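PDB 4F43: protelomerase from Agrobacterium tumefaciens, which generates and protects the covalently closed hairpin ends of linear chromosomal DNA, acting as a telomere resolvase. Local coordinates for residues K74-N77 / A78-A82; A34-I37 / A38-G42. The protein carries 1 engineered substitution. All blocks are in the same frame, centred on the assembly; numbering follows the deposited sequence.

Contact 1 (K74-N77 / A78-A82); sequences KYRN and AIREA. With nucleotides of chain B.
Arg76 and Arg80, one helical turn apart, run side by side in the same direction, and both are drawn to the phosphate of DT20 of chain B, one directly and one through water. Arg76 NE donates to OP1 of DT20 at 3.0 Å, with that oxygen at the edge of the guanidinium, in its plane. The Arg76 chain bends at chi3 (62°), which lets NE meet OP1 while NH1 donates to the backbone carbonyls of Leu90 and Ala93. Arg80 instead stays extended from CG to NE. Arg80 NE donates at 2.8 Å to a water that in turn gives its hydrogens to Asn77 OD1 and to OP1 of DT20, while NH2 forms a salt bridge with Asp85.

Asn77 serves one phosphate directly and the other through the water: OD1 takes the water, and Asn77 ND2 donates to OP2 of DA21 of chain B at 3.1 Å. This row of side chains is the DNA-facing side of helix 65-82, a backbone-gripping surface in the N-terminal part of the construct. The Arg76 NH2 to Arg80 NH1 distance is 3.8 Å, with the guanidinium planes 66° apart; the nearby phosphate and Asp85 probably offset the two positive charges.

Regular alpha-helical bonds carry the backbone, among them Arg80 N to Arg76 O at 2.9 Å. On the protein side, Ile79 lays CG1 against Tyr75 O at 3.2 Å and packs on Met89 and Leu90.

Contact 2 (A34-I37 / A38-G42); sequences ADFI and AAMNG
Phe36 and Met40 form a Met-aromatic contact across one turn near the C-terminal end of helix 28-40. The Met40 sulfur approaches the CD2-CE2 side of the ring obliquely, with SD 3.6 Å from Phe36 CE2 and 4.5 Å from the ring centroid, 51° off the ring normal. Phe36 holds its ring in reach by setting CG opposite the backbone N (chi1 -166°), which brings the CD2-CE2 side up to the sulfur. Met40 CG passes 3.2 Å from Phe36 O, and Ile37 adds a looser apolar touch, its CD1 lying 4.2 Å from Met40 SD. Leu52 and Met89 pack on both Phe36 and Met40, and Phe83 on Ile37 and Met40, closing this buried side with parts of helices 46-59 and 89-92 and a loop.

The other side of the turn is far barer. Ala38 and Asp35 are exposed, whereas Ala39 still touches Leu52; the methyls of both alanines lie against main-chain oxygens of the preceding turn. Backbone bonding also slackens as the helix ends. Met40 N still donates to Phe36 O at 2.9 Å, whereas Asn41, whose OD1 accepts from Gly6 N, has its backbone N 3.2 Å from Ala38 O in an i to i-3 hydrogen bond, of the 3-10 kind.

Both contacts join residues about one turn apart along a helix, the second running into loop, and their helices, 65-82 and 28-40, pack directly on each other. Ile37 bridges the two: its CG2 lies 3.6 Å from Ala82 CB and its CD1 is 4.0 Å from Ala78 C, while Phe36 and Tyr75 meet edge to face. Each contact is partly buried, but their outer sides differ. Contact 1 turns arginines and an asparagine to the DNA backbone, so charge and ordered water dominate there. Contact 2, farther from the centre of the chain and about 9 Å from the nucleic acid at its nearest atom, is chiefly apolar inside and exposes alanine and aspartate outside.

Contact 1 (K74-N77 / A78-A82)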
loop_
_atom_site.group_PDB
_atom_site.type_symbol
_atom_site.label_atom_id
_atom_site.label_comp_id
_atom_site.label_asym_id
_atom_site.label_seq_id
_atom_site.Cartn_x
_atom_site.Cartn_y
_atom_site.Cartn_z
ATOM N N LYS A 74 12.738 -2.786 10.156
ATOM C CA LYS A 74 12.248 -3.546 11.307
ATOM C C LYS A 74 13.084 -3.293 12.563
ATOM O O LYS A 74 12.545 -2.952 13.622
ATOM C CB LYS A 74 12.218 -5.045 11.001
ATOM C CG LYS A 74 11.264 -5.445 9.889
ATOM C CD LYS A 74 11.253 -6.955 9.706
ATOM C CE LYS A 74 10.350 -7.373 8.560
ATOM N NZ LYS A 74 8.926 -7.014 8.805
ATOM N N TYR A 75 14.397 -3.467 12.436
ATOM C CA TYR A 75 15.323 -3.226 13.540
ATOM C C TYR A 75 15.167 -1.820 14.100
ATOM O O TYR A 75 15.029 -1.639 15.309
ATOM C CB TYR A 75 16.772 -3.432 13.091
ATOM C CG TYR A 75 17.212 -4.877 13.007
ATOM C CD1 TYR A 75 17.502 -5.605 14.155
ATOM C CD2 TYR A 75 17.360 -5.506 11.778
ATOM C CE1 TYR A 75 17.912 -6.922 14.079
ATOM C CE2 TYR A 75 17.768 -6.822 11.692
ATOM C CZ TYR A 75 18.043 -7.525 12.846
ATOM O OH TYR A 75 18.451 -8.836 12.764
ATOM N N ARG A 76 15.186 -0.828 13.213
ATOM C CA ARG A 76 15.090 0.572 13.619
ATOM C C ARG A 76 13.786 0.880 14.350
ATOM O O ARG A 76 13.788 1.580 15.365
ATOM C CB ARG A 76 15.256 1.496 12.410
ATOM C CG ARG A 76 16.639 1.448 11.785
ATOM C CD ARG A 76 16.741 2.394 10.602
ATOM N NE ARG A 76 16.522 3.779 11.003
ATOM C CZ ARG A 76 17.467 4.569 11.504
ATOM N NH1 ARG A 76 18.700 4.107 11.664
ATOM N NH2 ARG A 76 17.180 5.818 11.844
ATOM N N ASN A 77 12.678 0.358 13.833
ATOM C CA ASN A 77 11.390 0.522 14.498
ATOM C C ASN A 77 11.370 -0.144 15.869
ATOM O O ASN A 77 10.789 0.383 16.821
ATOM C CB ASN A 77 10.254 -0.015 13.626
ATOM C CG ASN A 77 9.935 0.897 12.459
ATOM O OD1 ASN A 77 10.114 2.113 12.542
ATOM N ND2 ASN A 77 9.458 0.315 11.366
ATOM N N ALA A 78 12.017 -1.302 15.964
ATOM C CA ALA A 78 12.130 -2.008 17.235
ATOM C C ALA A 78 12.912 -1.179 18.249
ATOM O O ALA A 78 12.548 -1.111 19.424
ATOM C CB ALA A 78 12.786 -3.363 17.034
ATOM N N ILE A 79 13.985 -0.545 17.783
ATOM C CA ILE A 79 14.799 0.316 18.633
ATOM C C ILE A 79 13.999 1.530 19.098
ATOM O O ILE A 79 14.044 1.900 20.273
ATOM C CB ILE A 79 16.076 0.789 17.911
ATOM C CG1 ILE A 79 16.944 -0.406 17.514
ATOM C CG2 ILE A 79 16.868 1.741 18.793
ATOM C CD1 ILE A 79 18.168 -0.036 16.702
ATOM N N ARG A 80 13.267 2.143 18.171
ATOM C CA ARG A 80 12.427 3.291 18.500
ATOM C C ARG A 80 11.365 2.921 19.527
ATOM O O ARG A 80 11.034 3.718 20.406
ATOM C CB ARG A 80 11.756 3.853 17.246
ATOM C CG ARG A 80 12.708 4.518 16.268
ATOM C CD ARG A 80 11.944 5.131 15.107
ATOM N NE ARG A 80 12.831 5.738 14.120
ATOM C CZ ARG A 80 13.190 7.017 14.122
ATOM N NH1 ARG A 80 14.000 7.481 13.181
ATOM N NH2 ARG A 80 12.739 7.833 15.066
ATOM N N GLU A 81 10.835 1.707 19.413
ATOM C CA GLU A 81 9.807 1.238 20.334
ATOM C C GLU A 81 10.382 0.945 21.717
ATOM O O GLU A 81 9.774 1.279 22.734
ATOM C CB GLU A 81 9.120 -0.013 19.781
ATOM C CG GLU A 81 8.002 -0.547 20.664
ATOM C CD GLU A 81 7.422 -1.849 20.147
ATOM O OE1 GLU A 81 6.349 -2.260 20.636
ATOM O OE2 GLU A 81 8.041 -2.462 19.253
ATOM N N ALA A 82 11.558 0.328 21.746
ATOM C CA ALA A 82 12.162 -0.108 23.000
ATOM C C ALA A 82 12.787 1.032 23.802
ATOM O O ALA A 82 12.521 1.176 24.994
ATOM C CB ALA A 82 13.189 -1.199 22.740
ATOM P P DT B 20 13.677 3.517 8.350
ATOM O OP1 DT B 20 13.713 3.663 9.822
ATOM O OP2 DT B 20 14.087 2.240 7.723
ATOM O "O5'" DT B 20 12.195 3.869 7.862
ATOM C "C5'" DT B 20 11.543 5.041 8.343
ATOM C "C4'" DT B 20 10.094 5.078 7.891
ATOM O "O4'" DT B 20 10.042 5.133 6.443
ATOM C "C3'" DT B 20 9.254 3.872 8.302
ATOM O "O3'" DT B 20 7.942 4.285 8.668
ATOM C "C2'" DT B 20 9.237 3.011 7.042
ATOM C "C1'" DT B 20 9.255 4.070 5.949
ATOM N N1 DT B 20 9.874 3.578 4.696
ATOM C C2 DT B 20 9.173 3.673 3.516
ATOM O O2 DT B 20 8.056 4.150 3.439
ATOM N N3 DT B 20 9.839 3.186 2.422
ATOM C C4 DT B 20 11.102 2.627 2.385
ATOM O O4 DT B 20 11.606 2.218 1.341
ATOM C C5 DT B 20 11.773 2.559 3.660
ATOM C C7 DT B 20 13.148 1.977 3.765
ATOM C C6 DT B 20 11.137 3.030 4.739
ATOM P P DA B 21 6.874 3.209 9.202
ATOM O OP1 DA B 21 6.053 3.863 10.246
ATOM O OP2 DA B 21 7.601 1.958 9.517
ATOM O "O5'" DA B 21 5.949 2.934 7.926
ATOM C "C5'" DA B 21 5.043 3.937 7.468
ATOM C "C4'" DA B 21 4.244 3.459 6.267
ATOM O "O4'" DA B 21 5.150 3.050 5.213
ATOM C "C3'" DA B 21 3.337 2.255 6.504
ATOM O "O3'" DA B 21 2.221 2.319 5.626
ATOM C "C2'" DA B 21 4.243 1.095 6.119
ATOM C "C1'" DA B 21 4.889 1.701 4.881
ATOM N N9 DA B 21 6.143 1.082 4.475
ATOM C C8 DA B 21 7.204 0.727 5.261
ATOM N N7 DA B 21 8.199 0.191 4.591
ATOM C C5 DA B 21 7.758 0.199 3.277
ATOM C C6 DA B 21 8.334 -0.227 2.062
ATOM N N6 DA B 21 9.548 -0.781 1.941
ATOM N N1 DA B 21 7.598 -0.059 0.947
ATOM C C2 DA B 21 6.384 0.490 1.020
ATOM N N3 DA B 21 5.740 0.927 2.095
ATOM C C4 DA B 21 6.492 0.749 3.192
HETATM O O HOH W 1 12.235 3.957 12.093
#

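Contact 2 (A34-I37 / A38-G42)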
loop_
_atom_site.group_PDB
_atom_site.type_symbol
_atom_site.label_atom_id
_atom_site.label_comp_id
_atom_site.label_asym_id
_atom_site.label_seq_id
_atom_site.Cartn_x
_atom_site.Cartn_y
_atom_site.Cartn_z
ATOM N N ALA A 34 14.759 -9.635 18.812
ATOM C CA ALA A 34 14.527 -9.719 20.250
ATOM C C ALA A 34 15.842 -9.818 21.019
ATOM O O ALA A 34 16.040 -9.129 22.019
ATOM C CB ALA A 34 13.631 -10.903 20.574
ATOM N N ASP A 35 16.736 -10.679 20.544
ATOM C CA ASP A 35 18.046 -10.850 21.162
ATOM C C ASP A 35 18.894 -9.597 20.985
ATOM O O ASP A 35 19.760 -9.299 21.807
ATOM C CB ASP A 35 18.769 -12.058 20.564
ATOM C CG ASP A 35 17.997 -13.349 20.743
ATOM O OD1 ASP A 35 17.157 -13.415 21.665
ATOM O OD2 ASP A 35 18.228 -14.295 19.961
ATOM N N PHE A 36 18.641 -8.872 19.900
ATOM C CA PHE A 36 19.329 -7.617 19.630
ATOM C C PHE A 36 18.961 -6.582 20.689
ATOM O O PHE A 36 19.830 -6.027 21.371
ATOM C CB PHE A 36 18.945 -7.108 18.242
ATOM C CG PHE A 36 19.833 -6.020 17.728
ATOM C CD1 PHE A 36 21.087 -6.314 17.227
ATOM C CD2 PHE A 36 19.411 -4.703 17.733
ATOM C CE1 PHE A 36 21.907 -5.316 16.747
ATOM C CE2 PHE A 36 20.227 -3.701 17.254
ATOM C CZ PHE A 36 21.476 -4.009 16.760
ATOM N N ILE A 37 17.660 -6.335 20.822
ATOM C CA ILE A 37 17.148 -5.405 21.823
ATOM C C ILE A 37 17.561 -5.842 23.230
ATOM O O ILE A 37 17.842 -5.009 24.091
ATOM C CB ILE A 37 15.612 -5.279 21.740
ATOM C CG1 ILE A 37 15.186 -4.844 20.337
ATOM C CG2 ILE A 37 15.091 -4.298 22.780
ATOM C CD1 ILE A 37 15.767 -3.516 19.904
ATOM N N ALA A 38 17.612 -7.153 23.445
ATOM C CA ALA A 38 18.033 -7.710 24.726
ATOM C C ALA A 38 19.487 -7.361 25.034
ATOM O O ALA A 38 19.807 -6.921 26.139
ATOM C CB ALA A 38 17.836 -9.218 24.738
ATOM N N ALA A 39 20.358 -7.558 24.049
ATOM C CA ALA A 39 21.779 -7.275 24.212
ATOM C C ALA A 39 22.036 -5.777 24.338
ATOM O O ALA A 39 23.011 -5.361 24.964
ATOM C CB ALA A 39 22.572 -7.854 23.049
ATOM N N MET A 40 21.160 -4.972 23.746
ATOM C CA MET A 40 21.295 -3.518 23.820
ATOM C C MET A 40 21.078 -2.972 25.232
ATOM O O MET A 40 21.516 -1.866 25.552
ATOM C CB MET A 40 20.333 -2.833 22.849
ATOM C CG MET A 40 20.720 -2.969 21.389
ATOM S SD MET A 40 19.682 -1.947 20.330
ATOM C CE MET A 40 19.963 -0.336 21.057
ATOM N N ASN A 41 20.397 -3.748 26.071
ATOM C CA ASN A 41 20.082 -3.316 27.429
ATOM C C ASN A 41 21.310 -3.125 28.316
ATOM O O ASN A 41 22.021 -4.081 28.618
ATOM C CB ASN A 41 19.111 -4.298 28.092
ATOM C CG ASN A 41 17.687 -4.128 27.605
ATOM O OD1 ASN A 41 16.856 -3.522 28.281
ATOM N ND2 ASN A 41 17.400 -4.658 26.422
ATOM N N GLY A 42 21.553 -1.885 28.731
ATOM C CA GLY A 42 22.632 -1.589 29.655
ATOM C C GLY A 42 23.879 -1.019 29.001
ATOM O O GLY A 42 24.802 -0.584 29.688
#